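Local atomic coordinates of argininosuccinate lyase (Chelativorans sp., PDB entry 6RXA), a protein that acts as a C-N lyase (EDDS lyase) of the aspartase/fumarase superfamily and probably cleaves argininosuccinate to fumarate and L-arginine. Residues V5-A8 with T9-G12; D43-I46 with H47-H50; V143-A146 with A147-D151; T366-D369 with L370-L374. The protein carries 2 engineered substitutions. All coordinates share one frame; numbering follows the deposited sequence.

Overall arrangement
Along the chain the four local contacts follow in numerical order. Interaction 1 is a turn in the N-terminal loop before helix 20-31, interaction 2 lies on helix 35-56, interaction 3 is where helix 112-147 runs into the loop before strand 153-158, and interaction 4 opens helix 367-378 in the C-terminal part of the lyase. None touches another. Interactions 2 and 4 lie on opposite sides of the chain's centre, their own centres 68 Å apart, whereas interactions 3 and 4 share one side, with nearest atoms about 14 Å apart. Interactions 1 and 4 both reach the third subunit, so these two contacts lie at subunit interfaces of the tetramer.

Interaction 1: residues V5-A8 with T9-G12; sequences VPDA and TRIG
Asp7 grips Thr9 with a single carboxylate oxygen. Its OD1 accepts from Thr9 OG1 at 2.8 Å and from Thr9 N at 3.0 Å, both donors approaching from the same face and well above the carboxylate plane. The backbone member of the pair closes an Asx turn. Thr9 can offer its hydroxyl beside its own N-H because OG1 sits between the backbone N and the carbonyl carbon (chi1 72°).

Main-chain bonds build on this. Arg10 N donates to Asp7 O at 3.1 Å, closing a type I beta turn, and a weak bond from Ile11 N to Thr9 O makes Arg10 the centre of an inverse gamma turn. One water donates to both Asp7 O and Arg10 O, linking the two ends of the beta turn.

Van der Waals contact is modest: Arg10 CG lies 3.5 Å from Asp7 OD2, and Ile11 CG2 approaches Ala8 O. Bent at chi2 and chi3, the Arg10 chain carries its guanidinium past the carboxylate, NE staying 5.0 Å from Asp7 OD2; it donates instead to the carbonyls of Thr15, Gly16, Ala274 and Ala277. Ala8 and Ile11 pack against Ala93 and Leu89 of the second subunit, and the Thr9 side chain is about 6 Å from that of the fumarate-binding Tyr26.

An alanine in place of Asp7 would remove the oxygen that holds both Thr9 OG1 and Thr9 N, and would probably undo the Asx turn, free the hydroxyl to turn and leave Lys18 without this carboxylate. With OD1 given to the turn and OD2 to Lys18, the carboxylate is probably ionised and couples the loop to a neighbouring charge.

Interaction 2: residues D43-I46 with H47-H50; sequences DSQI and HRAH
The imidazole of His47 lies against the backbone carbonyl of Asp43, whose O stands 3.2 Å above the plane of the His47 ring and over its centre. The same Asp43 O also accepts the His47 N-H at 2.9 Å. With CG beside the backbone N (chi1 -59°), the ring folds back over the preceding turn, and Tyr91 meets it while Arg110 NH1 bonds to its ND1. Were the ring cut back to an alanine, a gap would probably open beside Tyr91 and Arg110 would lose this acceptor.

These are i to i+4 contacts within helix 35-56. Ala49 N donates to Gln45 O at 2.9 Å and His50 N to Ile46 O at 2.8 Å, both nearly straight along the carbonyl. On this densely packed flank Ile46 is buried against Leu115, Ala118 and Met122 of helix 112-147.

Between Gln45 and Arg48, both partly exposed, the direct contacts are looser. Arg48 runs extended from CG to NE, and its NH1 makes a weak bond to Ser44 O at 3.1 Å, the oxygen lying at the guanidinium edge. Gln45 NE2 comes no nearer than 4.1 Å to Arg48 CD, although the amide and guanidinium planes are only 14° apart. Helix 62-79 covers Arg48, and its Asp76 takes Arg48 NH2 in a salt bridge and Ser44 OG in a hydrogen bond.

Interaction 3: residues V143-A146 with A147-D151; sequences VHKA and ADHLD
Lys145 and His149 are turned toward a common water by their torsions: in Lys145, CG is anti to the backbone N (chi1 -169°) and the chain then bends at chi2 (74°), whereas the His149 ring is set beside its own backbone N. The two side chains cross at a slant, with Lys145 CE 4.1 Å from His149 NE2. Lys145 NZ donates to the water at 2.9 Å, and His149 NE2 is hydrogen-bonded to the same water, also at 2.9 Å, in the plane of the ring. Lys145 O also lies at the ring edge, near its plane, 3.2 Å from His149 CD2.

At this point helix 112-147 gives way to the loop. Ala147 N still donates four residues back, to Val143 O at 3.0 Å. The next two are i to i+3 bonds, as in a 3-10 turn, where the helix unwinds: Asp148 N to Lys145 O at 3.1 Å and His149 N to Ala146 O at 2.9 Å. In both, the donor stands 57° out of the carbonyl plane. Ala146 packs on Leu172 and Met173 of helix 168-193, while Leu150 meets helix 451-500.

His149 ND1 bonds to Thr152 OG1, so both ring nitrogens are engaged and the ring's rotation is fixed. Lys145 NZ also donates to the carbonyls of Arg347 and Leu349; three oxygens thus surround the ammonium, which probably stays charged and ties the end of the helix to the segment around Leu349.

Interaction 4: residues T366-D369 with L370-L374; sequences TMTD and LTDML
Thr371 takes hold of Met367 O twice, through OG1 at 2.8 Å and through its backbone N at 3.0 Å, the two donors reaching the carbonyl oxygen from opposite faces of its plane. The hydroxyl can fold back because OG1 lies beside the backbone N (chi1 -51°). Met367 and Leu370 run in the same direction, SD of Met367 touching CD2 of Leu370 at 4.1 Å. Thr368 CG2 similarly rests 3.5 Å from Asp372 OD2.

This is the first turn of helix 367-378. Leu370 N bonds weakly to Thr366 O, and the regular pattern follows with a nearly straight bond from Asp372 N to Thr368 O at 2.8 Å.

Two buried carboxylates come close here, their planes 48° apart, with Asp369 OD1 4.2 Å from Asp372 OD2. A single water donates to both, at 2.8 Å to Asp369 OD1 and 2.7 Å to Asp372 OD2, and probably eases their repulsion together with Arg442 and Arg443, which form salt bridges with Asp369. Farther out, Trp208 NE1 of the fourth subunit donates to Asp372 OD1. Thr368 and Thr371 pack on Met283 and Pro284 of the third subunit, in sequence between Ser281 and Lys286, which bind succinate and fumarate.

Interaction 1: residues V5-A8 with T9-G12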
loop_
_atom_site.group_PDB
_atom_site.type_symbol
_atom_site.label_atom_id
_atom_site.label_comp_id
_atom_site.label_asym_id
_atom_site.label_seq_id
_atom_site.Cartn_x
_atom_site.Cartn_y
_atom_site.Cartn_z
ATOM N N VAL A 5 -3.647 -43.067 -0.769
ATOM C CA VAL A 5 -4.380 -42.345 0.274
ATOM C C VAL A 5 -5.346 -41.326 -0.342
ATOM O O VAL A 5 -4.937 -40.514 -1.156
ATOM C CB VAL A 5 -3.393 -41.668 1.243
ATOM C CG1 VAL A 5 -4.087 -40.589 2.047
ATOM C CG2 VAL A 5 -2.768 -42.694 2.174
ATOM N N PRO A 6 -6.619 -41.366 0.052
ATOM C CA PRO A 6 -7.594 -40.441 -0.537
ATOM C C PRO A 6 -7.355 -39.014 -0.074
ATOM O O PRO A 6 -6.782 -38.761 0.987
ATOM C CB PRO A 6 -8.945 -40.943 -0.008
ATOM C CG PRO A 6 -8.668 -42.222 0.711
ATOM C CD PRO A 6 -7.231 -42.197 1.105
ATOM N N ASP A 7 -7.821 -38.066 -0.888
ATOM C CA ASP A 7 -7.839 -36.662 -0.488
ATOM C C ASP A 7 -8.838 -36.522 0.648
ATOM O O ASP A 7 -10.046 -36.652 0.435
ATOM C CB ASP A 7 -8.233 -35.807 -1.688
ATOM C CG ASP A 7 -8.305 -34.318 -1.369
ATOM O OD1 ASP A 7 -8.278 -33.934 -0.179
ATOM O OD2 ASP A 7 -8.400 -33.525 -2.337
ATOM N N ALA A 8 -8.337 -36.283 1.859
ATOM C CA ALA A 8 -9.187 -36.287 3.041
ATOM C C ALA A 8 -10.155 -35.116 3.088
ATOM O O ALA A 8 -11.070 -35.138 3.919
ATOM C CB ALA A 8 -8.321 -36.267 4.307
ATOM N N THR A 9 -9.980 -34.106 2.235
ATOM C CA THR A 9 -10.928 -33.002 2.184
ATOM C C THR A 9 -12.161 -33.330 1.349
ATOM O O THR A 9 -13.135 -32.570 1.398
ATOM C CB THR A 9 -10.291 -31.716 1.641
ATOM O OG1 THR A 9 -10.050 -31.841 0.230
ATOM C CG2 THR A 9 -9.014 -31.366 2.370
ATOM N N ARG A 10 -12.150 -34.437 0.592
ATOM C CA ARG A 10 -13.266 -34.797 -0.286
ATOM C C ARG A 10 -14.222 -35.728 0.465
ATOM O O ARG A 10 -14.259 -36.945 0.284
ATOM C CB ARG A 10 -12.756 -35.420 -1.577
ATOM C CG ARG A 10 -11.713 -34.586 -2.292
ATOM C CD ARG A 10 -12.142 -33.151 -2.523
ATOM N NE ARG A 10 -13.277 -33.040 -3.428
ATOM C CZ ARG A 10 -13.845 -31.892 -3.777
ATOM N NH1 ARG A 10 -13.396 -30.745 -3.282
ATOM N NH2 ARG A 10 -14.879 -31.891 -4.606
ATOM N N ILE A 11 -14.976 -35.105 1.365
ATOM C CA ILE A 11 -15.958 -35.780 2.197
ATOM C C ILE A 11 -17.291 -35.074 2.007
ATOM O O ILE A 11 -17.346 -33.920 1.581
ATOM C CB ILE A 11 -15.561 -35.751 3.686
ATOM C CG1 ILE A 11 -15.446 -34.311 4.195
ATOM C CG2 ILE A 11 -14.250 -36.490 3.890
ATOM C CD1 ILE A 11 -15.098 -34.197 5.689
ATOM N N GLY A 12 -18.372 -35.778 2.342
ATOM C CA GLY A 12 -19.697 -35.174 2.302
ATOM C C GLY A 12 -20.014 -34.573 0.947
ATOM O O GLY A 12 -19.861 -35.223 -0.095
HETATM O O HOH W 1 -11.892 -38.663 0.909
#

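Interaction 2: residues D43-I46 with H47-H50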
loop_
_atom_site.group_PDB
_atom_site.type_symbol
_atom_site.label_atom_id
_atom_site.label_comp_id
_atom_site.label_asym_id
_atom_site.label_seq_id
_atom_site.Cartn_x
_atom_site.Cartn_y
_atom_site.Cartn_z
ATOM N N ASP A 43 21.014 -16.860 -15.395
ATOM C CA ASP A 43 22.393 -16.430 -15.192
ATOM C C ASP A 43 23.361 -17.332 -15.948
ATOM O O ASP A 43 24.325 -16.848 -16.552
ATOM C CB ASP A 43 22.750 -16.428 -13.703
ATOM C CG ASP A 43 22.221 -15.205 -12.961
ATOM O OD1 ASP A 43 21.483 -14.391 -13.544
ATOM O OD2 ASP A 43 22.558 -15.059 -11.769
ATOM N N SER A 44 23.117 -18.651 -15.931
ATOM C CA SER A 44 24.003 -19.590 -16.618
ATOM C C SER A 44 23.971 -19.382 -18.129
ATOM O O SER A 44 25.001 -19.511 -18.803
ATOM C CB SER A 44 23.631 -21.029 -16.258
ATOM O OG SER A 44 24.088 -21.360 -14.961
ATOM N N GLN A 45 22.796 -19.075 -18.680
ATOM C CA GLN A 45 22.705 -18.729 -20.092
ATOM C C GLN A 45 23.460 -17.440 -20.382
ATOM O O GLN A 45 24.140 -17.329 -21.413
ATOM C CB GLN A 45 21.241 -18.601 -20.500
ATOM C CG GLN A 45 20.518 -19.931 -20.539
ATOM C CD GLN A 45 21.111 -20.892 -21.557
ATOM O OE1 GLN A 45 20.996 -20.680 -22.765
ATOM N NE2 GLN A 45 21.749 -21.954 -21.071
ATOM N N ILE A 46 23.366 -16.461 -19.482
ATOM C CA ILE A 46 24.094 -15.205 -19.665
ATOM C C ILE A 46 25.597 -15.446 -19.703
ATOM O O ILE A 46 26.308 -14.853 -20.522
ATOM C CB ILE A 46 23.680 -14.191 -18.584
ATOM C CG1 ILE A 46 22.225 -13.767 -18.816
ATOM C CG2 ILE A 46 24.647 -13.018 -18.550
ATOM C CD1 ILE A 46 21.617 -13.034 -17.622
ATOM N N HIS A 47 26.110 -16.313 -18.826
ATOM C CA HIS A 47 27.543 -16.595 -18.864
ATOM C C HIS A 47 27.952 -17.102 -20.240
ATOM O O HIS A 47 28.989 -16.704 -20.784
ATOM C CB HIS A 47 27.929 -17.645 -17.823
ATOM C CG HIS A 47 27.595 -17.267 -16.421
ATOM N ND1 HIS A 47 27.606 -15.965 -15.974
ATOM C CD2 HIS A 47 27.220 -18.026 -15.363
ATOM C CE1 HIS A 47 27.255 -15.938 -14.701
ATOM N NE2 HIS A 47 27.010 -17.174 -14.308
ATOM N N ARG A 48 27.154 -18.002 -20.811
ATOM C CA ARG A 48 27.473 -18.552 -22.124
ATOM C C ARG A 48 27.414 -17.469 -23.194
ATOM O O ARG A 48 28.317 -17.370 -24.035
ATOM C CB ARG A 48 26.512 -19.696 -22.437
ATOM C CG ARG A 48 26.756 -20.929 -21.580
ATOM C CD ARG A 48 25.735 -22.016 -21.852
ATOM N NE ARG A 48 26.099 -23.259 -21.171
ATOM C CZ ARG A 48 25.914 -23.484 -19.872
ATOM N NH1 ARG A 48 25.374 -22.559 -19.100
ATOM N NH2 ARG A 48 26.275 -24.644 -19.343
ATOM N N ALA A 49 26.360 -16.653 -23.187
ATOM C CA ALA A 49 26.236 -15.612 -24.204
ATOM C C ALA A 49 27.352 -14.583 -24.087
ATOM O O ALA A 49 27.904 -14.133 -25.104
ATOM C CB ALA A 49 24.873 -14.927 -24.102
ATOM N N HIS A 50 27.681 -14.175 -22.861
ATOM C CA HIS A 50 28.753 -13.206 -22.671
ATOM C C HIS A 50 30.071 -13.763 -23.186
ATOM O O HIS A 50 30.810 -13.080 -23.908
ATOM C CB HIS A 50 28.844 -12.846 -21.191
ATOM C CG HIS A 50 29.869 -11.806 -20.897
ATOM N ND1 HIS A 50 29.692 -10.477 -21.224
ATOM C CD2 HIS A 50 31.083 -11.896 -20.310
ATOM C CE1 HIS A 50 30.762 -9.796 -20.849
ATOM N NE2 HIS A 50 31.622 -10.632 -20.300
#

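Interaction 3: residues V143-A146 with A147-D151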
loop_
_atom_site.group_PDB
_atom_site.type_symbol
_atom_site.label_atom_id
_atom_site.label_comp_id
_atom_site.label_asym_id
_atom_site.label_seq_id
_atom_site.Cartn_x
_atom_site.Cartn_y
_atom_site.Cartn_z
ATOM N N VAL A 143 -15.149 -16.360 -23.195
ATOM C CA VAL A 143 -15.840 -16.124 -24.459
ATOM C C VAL A 143 -16.585 -17.374 -24.912
ATOM O O VAL A 143 -17.728 -17.296 -25.388
ATOM C CB VAL A 143 -14.837 -15.648 -25.524
ATOM C CG1 VAL A 143 -15.508 -15.555 -26.886
ATOM C CG2 VAL A 143 -14.256 -14.312 -25.151
ATOM N N HIS A 144 -15.959 -18.545 -24.772
ATOM C CA HIS A 144 -16.602 -19.783 -25.202
ATOM C C HIS A 144 -17.820 -20.092 -24.337
ATOM O O HIS A 144 -18.835 -20.590 -24.839
ATOM C CB HIS A 144 -15.578 -20.914 -25.223
ATOM C CG HIS A 144 -14.394 -20.623 -26.100
ATOM N ND1 HIS A 144 -13.292 -21.448 -26.167
ATOM C CD2 HIS A 144 -14.142 -19.592 -26.943
ATOM C CE1 HIS A 144 -12.413 -20.939 -27.014
ATOM N NE2 HIS A 144 -12.901 -19.808 -27.492
ATOM N N LYS A 145 -17.750 -19.769 -23.038
ATOM C CA LYS A 145 -18.921 -19.881 -22.169
ATOM C C LYS A 145 -20.010 -18.901 -22.591
ATOM O O LYS A 145 -21.188 -19.267 -22.676
ATOM C CB LYS A 145 -18.500 -19.652 -20.714
ATOM C CG LYS A 145 -19.549 -20.002 -19.655
ATOM C CD LYS A 145 -19.735 -21.500 -19.455
ATOM C CE LYS A 145 -20.472 -21.790 -18.150
ATOM N NZ LYS A 145 -20.504 -23.248 -17.871
ATOM N N ALA A 146 -19.633 -17.655 -22.886
ATOM C CA ALA A 146 -20.624 -16.672 -23.313
ATOM C C ALA A 146 -21.393 -17.159 -24.530
ATOM O O ALA A 146 -22.611 -16.953 -24.632
ATOM C CB ALA A 146 -19.945 -15.343 -23.635
ATOM N N ALA A 147 -20.701 -17.805 -25.470
ATOM C CA ALA A 147 -21.329 -18.219 -26.713
ATOM C C ALA A 147 -22.453 -19.222 -26.499
ATOM O O ALA A 147 -23.333 -19.332 -27.355
ATOM C CB ALA A 147 -20.263 -18.801 -27.640
ATOM N N ASP A 148 -22.449 -19.939 -25.383
ATOM C CA ASP A 148 -23.500 -20.899 -25.067
ATOM C C ASP A 148 -24.631 -20.287 -24.252
ATOM O O ASP A 148 -25.579 -21.000 -23.902
ATOM C CB ASP A 148 -22.918 -22.081 -24.287
ATOM C CG ASP A 148 -22.118 -23.023 -25.157
ATOM O OD1 ASP A 148 -22.286 -22.994 -26.395
ATOM O OD2 ASP A 148 -21.330 -23.802 -24.589
ATOM N N HIS A 149 -24.559 -18.988 -23.948
ATOM C CA HIS A 149 -25.496 -18.360 -23.023
ATOM C C HIS A 149 -26.077 -17.058 -23.552
ATOM O O HIS A 149 -26.414 -16.166 -22.774
ATOM C CB HIS A 149 -24.866 -18.201 -21.646
ATOM C CG HIS A 149 -24.685 -19.512 -20.966
ATOM N ND1 HIS A 149 -25.731 -20.191 -20.377
ATOM C CD2 HIS A 149 -23.605 -20.320 -20.863
ATOM C CE1 HIS A 149 -25.295 -21.346 -19.910
ATOM N NE2 HIS A 149 -24.006 -21.447 -20.187
ATOM N N LEU A 150 -26.289 -16.972 -24.865
ATOM C CA LEU A 150 -26.886 -15.783 -25.450
ATOM C C LEU A 150 -28.347 -15.634 -25.066
ATOM O O LEU A 150 -28.892 -14.525 -25.153
ATOM C CB LEU A 150 -26.795 -15.865 -26.974
ATOM C CG LEU A 150 -25.379 -15.869 -27.556
ATOM C CD1 LEU A 150 -25.409 -16.084 -29.067
ATOM C CD2 LEU A 150 -24.652 -14.584 -27.216
ATOM N N ASP A 151 -28.999 -16.739 -24.694
ATOM C CA ASP A 151 -30.408 -16.745 -24.329
ATOM C C ASP A 151 -30.623 -16.918 -22.831
ATOM O O ASP A 151 -31.761 -17.122 -22.397
ATOM C CB ASP A 151 -31.159 -17.877 -25.044
ATOM C CG ASP A 151 -31.175 -17.724 -26.547
ATOM O OD1 ASP A 151 -31.148 -16.579 -27.037
ATOM O OD2 ASP A 151 -31.223 -18.761 -27.242
HETATM O O HOH W 2 -22.407 -23.812 -19.956
#

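Interaction 4: residues T366-D369 with L370-L374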
loop_
_atom_site.group_PDB
_atom_site.type_symbol
_atom_site.label_atom_id
_atom_site.label_comp_id
_atom_site.label_asym_id
_atom_site.label_seq_id
_atom_site.Cartn_x
_atom_site.Cartn_y
_atom_site.Cartn_z
ATOM N N THR A 366 -37.468 -4.927 -14.503
ATOM C CA THR A 366 -38.110 -4.469 -15.736
ATOM C C THR A 366 -38.722 -3.078 -15.616
ATOM O O THR A 366 -39.343 -2.610 -16.576
ATOM C CB THR A 366 -39.184 -5.480 -16.157
ATOM O OG1 THR A 366 -40.095 -5.671 -15.065
ATOM C CG2 THR A 366 -38.539 -6.811 -16.530
ATOM N N MET A 367 -38.551 -2.377 -14.495
ATOM C CA MET A 367 -39.260 -1.113 -14.324
ATOM C C MET A 367 -38.723 0.000 -15.226
ATOM O O MET A 367 -39.473 0.929 -15.551
ATOM C CB MET A 367 -39.244 -0.672 -12.862
ATOM C CG MET A 367 -40.043 -1.566 -11.941
ATOM S SD MET A 367 -41.791 -1.634 -12.366
ATOM C CE MET A 367 -41.926 -3.322 -12.960
ATOM N N THR A 368 -37.449 -0.053 -15.629
ATOM C CA THR A 368 -36.959 0.961 -16.557
ATOM C C THR A 368 -37.722 0.890 -17.868
ATOM O O THR A 368 -38.151 1.914 -18.407
ATOM C CB THR A 368 -35.469 0.803 -16.840
ATOM O OG1 THR A 368 -34.709 0.986 -15.649
ATOM C CG2 THR A 368 -35.037 1.868 -17.859
ATOM N N ASP A 369 -37.929 -0.320 -18.386
ATOM C CA ASP A 369 -38.668 -0.437 -19.639
ATOM C C ASP A 369 -40.099 0.060 -19.496
ATOM O O ASP A 369 -40.650 0.657 -20.427
ATOM C CB ASP A 369 -38.623 -1.855 -20.185
ATOM C CG ASP A 369 -37.401 -2.084 -21.041
ATOM O OD1 ASP A 369 -36.441 -1.298 -20.890
ATOM O OD2 ASP A 369 -37.402 -3.022 -21.872
ATOM N N LEU A 370 -40.733 -0.172 -18.339
ATOM C CA LEU A 370 -42.061 0.404 -18.113
ATOM C C LEU A 370 -42.011 1.933 -18.159
ATOM O O LEU A 370 -42.883 2.576 -18.766
ATOM C CB LEU A 370 -42.637 -0.112 -16.794
ATOM C CG LEU A 370 -44.091 0.234 -16.467
ATOM C CD1 LEU A 370 -45.029 -0.412 -17.484
ATOM C CD2 LEU A 370 -44.460 -0.199 -15.056
ATOM N N THR A 371 -40.977 2.530 -17.554
ATOM C CA THR A 371 -40.818 3.984 -17.557
ATOM C C THR A 371 -40.552 4.515 -18.965
ATOM O O THR A 371 -41.142 5.522 -19.386
ATOM C CB THR A 371 -39.648 4.361 -16.640
ATOM O OG1 THR A 371 -39.786 3.732 -15.355
ATOM C CG2 THR A 371 -39.566 5.876 -16.454
ATOM N N ASP A 372 -39.626 3.876 -19.692
ATOM C CA ASP A 372 -39.325 4.301 -21.054
ATOM C C ASP A 372 -40.562 4.213 -21.932
ATOM O O ASP A 372 -40.754 5.044 -22.834
ATOM C CB ASP A 372 -38.238 3.408 -21.656
ATOM C CG ASP A 372 -36.829 3.746 -21.178
ATOM O OD1 ASP A 372 -36.536 4.919 -20.881
ATOM O OD2 ASP A 372 -35.995 2.822 -21.135
ATOM N N MET A 373 -41.413 3.215 -21.681
ATOM C CA MET A 373 -42.635 3.061 -22.460
ATOM C C MET A 373 -43.568 4.245 -22.255
ATOM O O MET A 373 -44.170 4.745 -23.215
ATOM C CB MET A 373 -43.319 1.743 -22.089
ATOM C CG MET A 373 -44.568 1.421 -22.901
ATOM S SD MET A 373 -46.041 2.188 -22.217
ATOM C CE MET A 373 -46.413 1.041 -20.893
ATOM N N LEU A 374 -43.710 4.714 -21.010
ATOM C CA LEU A 374 -44.565 5.869 -20.766
ATOM C C LEU A 374 -44.054 7.091 -21.523
ATOM O O LEU A 374 -44.821 7.786 -22.192
ATOM C CB LEU A 374 -44.654 6.175 -19.275
ATOM C CG LEU A 374 -45.177 5.067 -18.363
ATOM C CD1 LEU A 374 -45.285 5.585 -16.927
ATOM C CD2 LEU A 374 -46.489 4.519 -18.849
HETATM O O HOH W 3 -35.396 0.682 -22.645
#